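Local atomic coordinates of glutathione S-transferase domain (Burkholderia graminis, PDB entry 4MF5), a protein that probably transfers glutathione to electrophilic substrates, as glutathione S-transferases generally do, and binds glutathione in its N-terminal domain. Residues N88-I93 against L109-A114; F29-K34 against A95-N100; L119-K122 against L126-Q129. All coordinates share one frame; numbering follows the deposited sequence. Where two conformers were deposited one is given.

How the contacts relate
From the N terminus, segment 29-34 comes first and packs against strand 95-98, so contact 2 closes a loop of about 60 residues. Segment 88-93 lies inside that loop; contact 1, made with 109-114, closes 15 residues that hold strand 95-98 and the start of strand 107-110. Contacts 1 and 2 therefore cross. They meet in the sheet, where strands 95-98 and 107-110 are neighbours: Leu109 O lies 2.9 Å from Ile96 N, a probable hydrogen bond. Contact 3 comes last and closes a short loop after helix 112-123, whose start belongs to contact 1. Lys122 of contact 3 reaches back to contact 2, with a salt bridge of 2.8 Å from its NZ to Asp98 OD2.

Contact 1. Residues N88-I93 against L109-A114; sequences NPNNKI and LFESGA. With GSH (glutathione), chain D; FMT (formic acid), chain B.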
loop_
_atom_site.group_PDB
_atom_site.type_symbol
_atom_site.label_atom_id
_atom_site.label_comp_id
_atom_site.label_asym_id
_atom_site.label_seq_id
_atom_site.Cartn_x
_atom_site.Cartn_y
_atom_site.Cartn_z
ATOM N N ASN A 88 11.816 -8.324 9.552
ATOM C CA ASN A 88 11.339 -7.111 8.892
ATOM C C ASN A 88 12.387 -6.017 8.988
ATOM O O ASN A 88 12.510 -5.353 10.021
ATOM C CB ASN A 88 10.028 -6.568 9.449
ATOM C CG ASN A 88 9.573 -5.367 8.631
ATOM O OD1 ASN A 88 10.252 -4.994 7.665
ATOM N ND2 ASN A 88 8.460 -4.771 8.969
ATOM N N PRO A 89 13.173 -5.826 7.922
ATOM C CA PRO A 89 14.220 -4.796 7.960
ATOM C C PRO A 89 13.680 -3.354 8.056
ATOM O O PRO A 89 14.449 -2.448 8.335
ATOM C CB PRO A 89 14.948 -5.019 6.634
ATOM C CG PRO A 89 13.911 -5.580 5.735
ATOM C CD PRO A 89 13.117 -6.507 6.612
ATOM N N ASN A 90 12.376 -3.167 7.855
ATOM C CA ASN A 90 11.721 -1.887 8.077
ATOM C C ASN A 90 11.358 -1.656 9.545
ATOM O O ASN A 90 10.838 -0.589 9.866
ATOM C CB ASN A 90 10.492 -1.769 7.182
ATOM C CG ASN A 90 9.892 -0.382 7.161
ATOM O OD1 ASN A 90 10.609 0.614 7.066
ATOM N ND2 ASN A 90 8.569 -0.309 7.174
ATOM N N ASN A 91 11.615 -2.621 10.433
ATOM C CA ASN A 91 11.448 -2.396 11.869
ATOM C C ASN A 91 10.013 -2.093 12.294
ATOM O O ASN A 91 9.805 -1.461 13.333
ATOM C CB ASN A 91 12.510 -1.414 12.472
ATOM C CG ASN A 91 12.298 0.075 12.196
ATOM O OD1 ASN A 91 11.369 0.716 12.751
ATOM N ND2 ASN A 91 13.211 0.661 11.464
ATOM N N LYS A 92 9.029 -2.618 11.558
ATOM C CA LYS A 92 7.640 -2.345 11.832
ATOM C C LYS A 92 6.851 -3.634 12.031
ATOM O O LYS A 92 7.092 -4.653 11.399
ATOM C CB LYS A 92 7.029 -1.552 10.684
ATOM C CG LYS A 92 7.617 -0.215 10.450
ATOM C CD LYS A 92 7.513 0.746 11.597
ATOM C CE LYS A 92 8.215 2.068 11.237
ATOM N NZ LYS A 92 7.465 2.878 10.234
ATOM N N ILE A 93 5.897 -3.587 12.928
ATOM C CA ILE A 93 4.959 -4.683 13.055
ATOM C C ILE A 93 3.776 -4.464 12.104
ATOM O O ILE A 93 3.485 -3.357 11.692
ATOM C CB ILE A 93 4.503 -4.881 14.509
ATOM C CG1 ILE A 93 3.664 -3.698 14.998
ATOM C CG2 ILE A 93 5.680 -5.189 15.427
ATOM C CD1 ILE A 93 2.193 -3.845 14.666
ATOM N N LEU A 109 7.186 -13.052 6.059
ATOM C CA LEU A 109 6.497 -11.993 5.343
ATOM C C LEU A 109 6.224 -10.830 6.269
ATOM O O LEU A 109 5.832 -11.030 7.425
ATOM C CB LEU A 109 5.179 -12.534 4.738
ATOM C CG LEU A 109 4.602 -11.763 3.565
ATOM C CD1 LEU A 109 5.499 -11.864 2.345
ATOM C CD2 LEU A 109 3.208 -12.281 3.226
ATOM N N PHE A 110 6.399 -9.615 5.752
ATOM C CA PHE A 110 5.968 -8.420 6.465
ATOM C C PHE A 110 5.073 -7.611 5.533
ATOM O O PHE A 110 4.815 -8.024 4.408
ATOM C CB PHE A 110 7.145 -7.650 7.074
ATOM C CG PHE A 110 8.122 -7.082 6.078
ATOM C CD1 PHE A 110 9.221 -7.809 5.638
ATOM C CD2 PHE A 110 7.943 -5.790 5.568
ATOM C CE1 PHE A 110 10.101 -7.259 4.710
ATOM C CE2 PHE A 110 8.826 -5.254 4.649
ATOM C CZ PHE A 110 9.904 -5.991 4.214
ATOM N N GLU A 111 4.574 -6.480 6.057
ATOM C CA GLU A 111 3.569 -5.605 5.431
ATOM C C GLU A 111 2.194 -6.203 5.655
ATOM O O GLU A 111 1.805 -7.190 5.023
ATOM C CB GLU A 111 3.798 -5.317 3.939
ATOM C CG GLU A 111 5.095 -4.572 3.673
ATOM C CD GLU A 111 5.081 -3.188 4.189
ATOM O OE1 GLU A 111 3.992 -2.539 4.084
ATOM O OE2 GLU A 111 6.122 -2.677 4.648
ATOM N N SER A 112 1.413 -5.564 6.508
ATOM C CA SER A 112 0.071 -6.053 6.836
ATOM C C SER A 112 -0.746 -6.333 5.589
ATOM O O SER A 112 -1.386 -7.374 5.492
ATOM C CB SER A 112 -0.625 -5.037 7.728
ATOM O OG SER A 112 -0.803 -3.786 7.091
ATOM N N GLY A 113 -0.749 -5.433 4.605
ATOM C CA GLY A 113 -1.551 -5.656 3.405
ATOM C C GLY A 113 -1.126 -6.878 2.615
ATOM O O GLY A 113 -1.956 -7.573 2.033
ATOM N N ALA A 114 0.191 -7.117 2.553
ATOM C CA ALA A 114 0.696 -8.319 1.893
ATOM C C ALA A 114 0.285 -9.578 2.643
ATOM O O ALA A 114 -0.097 -10.577 2.039
ATOM C CB ALA A 114 2.211 -8.279 1.735
HETATM C CG1 GSH D . 3.321 -0.904 10.296
HETATM C CD1 GSH D . 3.107 -0.688 11.755
HETATM O OE1 GSH D . 2.011 -0.811 12.325
HETATM N N2 GSH D . 4.192 -0.372 12.407
HETATM C CA2 GSH D . 4.303 0.681 13.389
HETATM C C2 GSH D . 5.515 0.287 14.146
HETATM O O2 GSH D . 5.862 -0.949 14.185
HETATM C CB2 GSH D . 3.249 0.938 14.433
HETATM S SG2 GSH D . 1.851 -0.165 14.370
HETATM N N3 GSH D . 6.190 1.265 14.712
HETATM C CA3 GSH D . 7.493 1.018 15.278
HETATM C C3 GSH D . 8.399 2.194 15.001
HETATM O O31 GSH D . 7.906 3.184 14.422
HETATM O O32 GSH D . 9.599 2.162 15.349
HETATM C C FMT B . 2.214 -2.381 7.766
HETATM O O1 FMT B . 1.104 -2.039 7.340
HETATM O O2 FMT B . 2.562 -3.551 8.034
HETATM O O HOH W 1 6.866 -2.798 7.341
#
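One face of the Phe110 ring carries the side-chain amide of Asn88. The two planes are 16° apart, and Asn88 OD1 sits over the ring centre. Glu111 OE2 lies at the ring edge, in its plane. Trp140 of the second subunit meets the ring edge-to-face, and Pro89 CD comes in obliquely, 3.6 Å from Phe110 CE1. The stack lies beside the glutathione site of the thioredoxin-like N-terminal domain. Asn88 CG is anti to the backbone N (chi1 -176°), which carries the amide across the ring. OD1 closes an Asx turn with Asn90 N at 2.8 Å, the donor standing above the carbonyl plane. Asn88 ND2 gives a 2.8 Å bond to Lys92 O, so both ends of the amide are held. A water accepts from Asn88 ND2 and Asn90 ND2 and donates to Glu111 OE2, joining the segments. Asn90 OD1 bonds to Arg181 of the second subunit. The same loop presents Ile93 N to glutathione O2 at 2.9 Å. Ser112, a glutathione-binding residue at the start of helix 112-123, here holds formic acid, probably from the crystallisation liquor: Ser112 N donates to its O2 at 2.8 Å and Ser112 OG to its O1 at 2.6 Å.

Contact 2. Residues F29-K34 against A95-N100; sequences FPITKK and AIIDPN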
loop_
_atom_site.group_PDB
_atom_site.type_symbol
_atom_site.label_atom_id
_atom_site.label_comp_id
_atom_site.label_asym_id
_atom_site.label_seq_id
_atom_site.Cartn_x
_atom_site.Cartn_y
_atom_site.Cartn_z
ATOM N N PHE A 29 15.545 -18.873 11.305
ATOM C CA PHE A 29 15.121 -17.485 11.348
ATOM C C PHE A 29 15.596 -16.849 12.650
ATOM O O PHE A 29 15.155 -17.232 13.720
ATOM C CB PHE A 29 13.610 -17.422 11.229
ATOM C CG PHE A 29 13.113 -17.911 9.906
ATOM C CD1 PHE A 29 12.993 -17.052 8.833
ATOM C CD2 PHE A 29 12.782 -19.235 9.739
ATOM C CE1 PHE A 29 12.560 -17.515 7.602
ATOM C CE2 PHE A 29 12.337 -19.706 8.514
ATOM C CZ PHE A 29 12.248 -18.844 7.447
ATOM N N PRO A 30 16.507 -15.878 12.559
ATOM C CA PRO A 30 17.083 -15.332 13.787
ATOM C C PRO A 30 16.071 -14.705 14.743
ATOM O O PRO A 30 16.360 -14.571 15.940
ATOM C CB PRO A 30 18.089 -14.298 13.265
ATOM C CG PRO A 30 18.526 -14.846 11.942
ATOM C CD PRO A 30 17.250 -15.429 11.367
ATOM N N ILE A 31 14.911 -14.288 14.244
ATOM C CA ILE A 31 13.908 -13.719 15.136
ATOM C C ILE A 31 13.515 -14.678 16.261
ATOM O O ILE A 31 13.146 -14.256 17.350
ATOM C CB ILE A 31 12.678 -13.226 14.357
ATOM C CG1 ILE A 31 11.789 -12.360 15.252
ATOM C CG2 ILE A 31 11.872 -14.357 13.760
ATOM C CD1 ILE A 31 10.727 -11.584 14.496
ATOM N N THR A 32 13.615 -15.973 15.994
ATOM C CA THR A 32 13.196 -16.983 16.965
ATOM C C THR A 32 14.135 -17.050 18.173
ATOM O O THR A 32 13.784 -17.652 19.176
ATOM C CB THR A 32 13.059 -18.381 16.321
ATOM O OG1 THR A 32 14.338 -18.834 15.857
ATOM C CG2 THR A 32 12.014 -18.375 15.203
ATOM N N LYS A 33 15.316 -16.413 18.094
ATOM C CA LYS A 33 16.163 -16.304 19.274
ATOM C C LYS A 33 15.501 -15.409 20.316
ATOM O O LYS A 33 15.652 -15.637 21.516
ATOM C CB LYS A 33 17.549 -15.746 18.919
ATOM C CG LYS A 33 18.365 -16.670 18.053
ATOM C CD LYS A 33 18.781 -17.908 18.846
ATOM C CE LYS A 33 19.660 -18.864 18.042
ATOM N NZ LYS A 33 18.929 -20.095 17.628
ATOM N N LYS A 34 14.809 -14.368 19.870
ATOM C CA LYS A 34 14.156 -13.427 20.768
ATOM C C LYS A 34 12.739 -13.865 21.162
ATOM O O LYS A 34 12.317 -13.695 22.298
ATOM C CB LYS A 34 14.132 -12.030 20.150
ATOM C CG LYS A 34 13.534 -10.980 21.057
ATOM C CD LYS A 34 13.937 -9.577 20.628
ATOM C CE LYS A 34 13.346 -8.485 21.492
ATOM N NZ LYS A 34 13.957 -8.506 22.832
ATOM N N ALA A 95 4.756 -8.775 11.482
ATOM C CA ALA A 95 5.450 -9.685 10.573
ATOM C C ALA A 95 5.073 -11.099 10.974
ATOM O O ALA A 95 4.670 -11.350 12.117
ATOM C CB ALA A 95 6.955 -9.463 10.649
ATOM N N ILE A 96 5.192 -12.027 10.022
ATOM C CA ILE A 96 4.886 -13.433 10.253
ATOM C C ILE A 96 5.985 -14.337 9.731
ATOM O O ILE A 96 6.741 -13.973 8.832
ATOM C CB ILE A 96 3.535 -13.849 9.598
ATOM C CG1 ILE A 96 3.583 -13.744 8.074
ATOM C CG2 ILE A 96 2.382 -13.062 10.192
ATOM C CD1 ILE A 96 2.505 -14.508 7.360
ATOM N N ILE A 97 6.007 -15.549 10.266
ATOM C CA ILE A 97 6.631 -16.686 9.577
ATOM C C ILE A 97 5.609 -17.806 9.566
ATOM O O ILE A 97 5.203 -18.279 10.640
ATOM C CB ILE A 97 7.927 -17.185 10.248
ATOM C CG1 ILE A 97 8.999 -16.082 10.252
ATOM C CG2 ILE A 97 8.432 -18.425 9.508
ATOM C CD1 ILE A 97 10.138 -16.347 11.209
ATOM N N ASP A 98 5.168 -18.200 8.373
ATOM C CA ASP A 98 4.286 -19.361 8.253
ATOM C C ASP A 98 5.186 -20.574 8.058
ATOM O O ASP A 98 5.805 -20.680 7.007
ATOM C CB ASP A 98 3.316 -19.210 7.096
ATOM C CG ASP A 98 2.291 -20.335 7.041
ATOM O OD1 ASP A 98 2.414 -21.286 7.863
ATOM O OD2 ASP A 98 1.385 -20.262 6.184
ATOM N N PRO A 99 5.259 -21.519 9.030
ATOM C CA PRO A 99 6.126 -22.685 8.835
ATOM C C PRO A 99 5.682 -23.548 7.664
ATOM O O PRO A 99 6.508 -24.247 7.067
ATOM C CB PRO A 99 6.007 -23.431 10.162
ATOM C CG PRO A 99 4.685 -23.042 10.704
ATOM C CD PRO A 99 4.510 -21.607 10.300
ATOM N N ASN A 100 4.396 -23.510 7.335
ATOM C CA ASN A 100 3.969 -24.298 6.192
ATOM C C ASN A 100 3.432 -23.423 5.095
ATOM O O ASN A 100 2.255 -23.203 4.862
ATOM C CB ASN A 100 3.054 -25.403 6.603
ATOM C CG ASN A 100 3.740 -26.366 7.528
ATOM O OD1 ASN A 100 3.367 -26.465 8.680
ATOM N ND2 ASN A 100 4.771 -27.044 7.050
#
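Phe29 O is gripped twice by Thr32. The hydroxyl OG1 of Thr32 donates to it at 2.8 Å, nearly in line with the C=O bond (163°), and Thr32 N donates at 3.0 Å. These bonds tie the backbone at Phe29 to the weakly bonded helical turn 31-34. The contact with strand 95-98 is apolar and centres on one methyl. Ile97 CD1 touches Phe29 at the root of its ring, 3.6 Å from Phe29 CG, and lies 3.7 Å from Ile31 CG2. Ile97 CG1 is anti to the carbonyl carbon (chi1 -62°) and the chain beyond it is extended, which pushes CD1 out from the strand. Ile97 CG2 takes one face of the Phe29 ring, 4.2 Å above its plane and toward the rim. Ile31 and Ile97 run past each other in opposite directions. At the end of the strand, in one of the two conformers of Asn100, Asp98 OD1 accepts from Asn100 N at 3.0 Å, which fits an Asx turn. Asp98 OD2 is hydrogen-bonded to Tyr118 OH and forms a salt bridge with Lys122 of helix 112-123. The 31-34 turn thus packs on one side of the thioredoxin-like sheet. Ile31 also touches Phe84 of helix 82-85 and Tyr46 of strand 43-47. Phe29 rests on Pro108 of strand 107-110, and strand 95-98 runs antiparallel between those two strands.

Contact 3. Residues L119-K122 against L126-Q129; sequences LADK and LIPQ
Ala120 CB lies 3.6 Å from Ile127 CG2 and 3.8 Å from Ile127 CB. Ile127 CG1 is anti to the backbone N (chi1 -166°). This leaves CG2 as the branch turned to the helix, while the extended CG1 arm takes no part in the touch. At the small Ala120 the loop passes close to helix 112-123: the CA atoms of Ala120 and Leu126 are 5.7 Å apart. Leu126 itself has a left-handed backbone (phi 71°), where the chain turns after the helix. Its side chain packs on Ile206 of helix 203-216. Gln129 CG is anti to the carbonyl carbon and the chain bends at chi2 (-71°), which brings the amide toward the helix. Gln129 NE2 makes a weak 3.4 Å bond to Ile127 O. It also gives a 2.7 Å bond to a water. That water donates to Ala120 O at 3.3 Å and weakly to Asp121 OD1, so the polar link between loop and helix runs through it. The main partners of Asp121 lie outside the two segments. OD1 forms a salt bridge with Arg134, and OD2 is hydrogen-bonded to Tyr135 of the second subunit. Ile127 also touches Ala137 of helix 131-161 and Ile203, which begins helix 203-216. Ala120 reaches Met59 and Ile203 too. The arrangement is that of the domain junction in the GST fold, where the last helix of the thioredoxin-like domain is followed by a linker into the all-helical C-terminal domain.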
loop_
_atom_site.group_PDB
_atom_site.type_symbol
_atom_site.label_atom_id
_atom_site.label_comp_id
_atom_site.label_asym_id
_atom_site.label_seq_id
_atom_site.Cartn_x
_atom_site.Cartn_y
_atom_site.Cartn_z
ATOM N N LEU A 119 -2.761 -14.612 3.448
ATOM C CA LEU A 119 -3.641 -15.434 4.262
ATOM C C LEU A 119 -4.945 -15.735 3.537
ATOM O O LEU A 119 -5.485 -16.837 3.675
ATOM C CB LEU A 119 -3.894 -14.771 5.612
ATOM C CG LEU A 119 -2.676 -14.695 6.529
ATOM C CD1 LEU A 119 -3.019 -13.877 7.770
ATOM C CD2 LEU A 119 -2.151 -16.076 6.904
ATOM N N ALA A 120 -5.469 -14.785 2.780
ATOM C CA ALA A 120 -6.688 -15.021 2.019
ATOM C C ALA A 120 -6.438 -16.119 0.986
ATOM O O ALA A 120 -7.270 -16.999 0.780
ATOM C CB ALA A 120 -7.155 -13.743 1.357
ATOM N N ASP A 121 -5.299 -16.048 0.323
ATOM C CA ASP A 121 -4.945 -17.049 -0.686
ATOM C C ASP A 121 -4.698 -18.412 -0.060
ATOM O O ASP A 121 -5.072 -19.435 -0.626
ATOM C CB ASP A 121 -3.687 -16.633 -1.444
ATOM C CG ASP A 121 -3.898 -15.489 -2.396
ATOM O OD1 ASP A 121 -5.049 -15.091 -2.658
ATOM O OD2 ASP A 121 -2.859 -14.988 -2.892
ATOM N N LYS A 122 -4.013 -18.435 1.086
ATOM C CA LYS A 122 -3.603 -19.691 1.690
ATOM C C LYS A 122 -4.781 -20.596 1.958
ATOM O O LYS A 122 -4.719 -21.795 1.702
ATOM C CB LYS A 122 -2.859 -19.424 3.000
ATOM C CG LYS A 122 -2.414 -20.675 3.735
ATOM C CD LYS A 122 -1.983 -20.388 5.159
ATOM C CE LYS A 122 -1.640 -21.668 5.924
ATOM N NZ LYS A 122 -0.373 -22.287 5.471
ATOM N N LEU A 126 -12.099 -14.844 2.411
ATOM C CA LEU A 126 -12.131 -13.387 2.661
ATOM C C LEU A 126 -11.492 -12.579 1.540
ATOM O O LEU A 126 -11.135 -11.412 1.706
ATOM C CB LEU A 126 -11.591 -13.025 4.052
ATOM C CG LEU A 126 -12.389 -13.687 5.173
ATOM C CD1 LEU A 126 -11.820 -13.313 6.526
ATOM C CD2 LEU A 126 -13.876 -13.363 5.098
ATOM N N ILE A 127 -11.449 -13.175 0.359
ATOM C CA ILE A 127 -11.153 -12.457 -0.871
ATOM C C ILE A 127 -12.075 -13.041 -1.924
ATOM O O ILE A 127 -12.355 -14.230 -1.887
ATOM C CB ILE A 127 -9.648 -12.564 -1.237
ATOM C CG1 ILE A 127 -9.256 -11.554 -2.314
ATOM C CG2 ILE A 127 -9.264 -14.001 -1.584
ATOM C CD1 ILE A 127 -7.773 -11.445 -2.550
ATOM N N PRO A 128 -12.574 -12.247 -2.874
ATOM C CA PRO A 128 -13.404 -12.832 -3.914
ATOM C C PRO A 128 -12.625 -13.889 -4.694
ATOM O O PRO A 128 -11.416 -13.781 -4.886
ATOM C CB PRO A 128 -13.724 -11.638 -4.812
ATOM C CG PRO A 128 -13.699 -10.472 -3.883
ATOM C CD PRO A 128 -12.526 -10.781 -2.996
ATOM N N GLN A 129 -13.322 -14.917 -5.124
ATOM C CA GLN A 129 -12.639 -15.979 -5.863
ATOM C C GLN A 129 -12.680 -15.788 -7.361
ATOM O O GLN A 129 -11.986 -16.495 -8.063
ATOM C CB GLN A 129 -13.107 -17.358 -5.420
ATOM C CG GLN A 129 -12.785 -17.621 -3.938
ATOM C CD GLN A 129 -11.289 -17.832 -3.665
ATOM O OE1 GLN A 129 -10.660 -18.666 -4.294
ATOM N NE2 GLN A 129 -10.717 -17.059 -2.735
HETATM O O HOH W 2 -7.995 -16.910 -2.412
#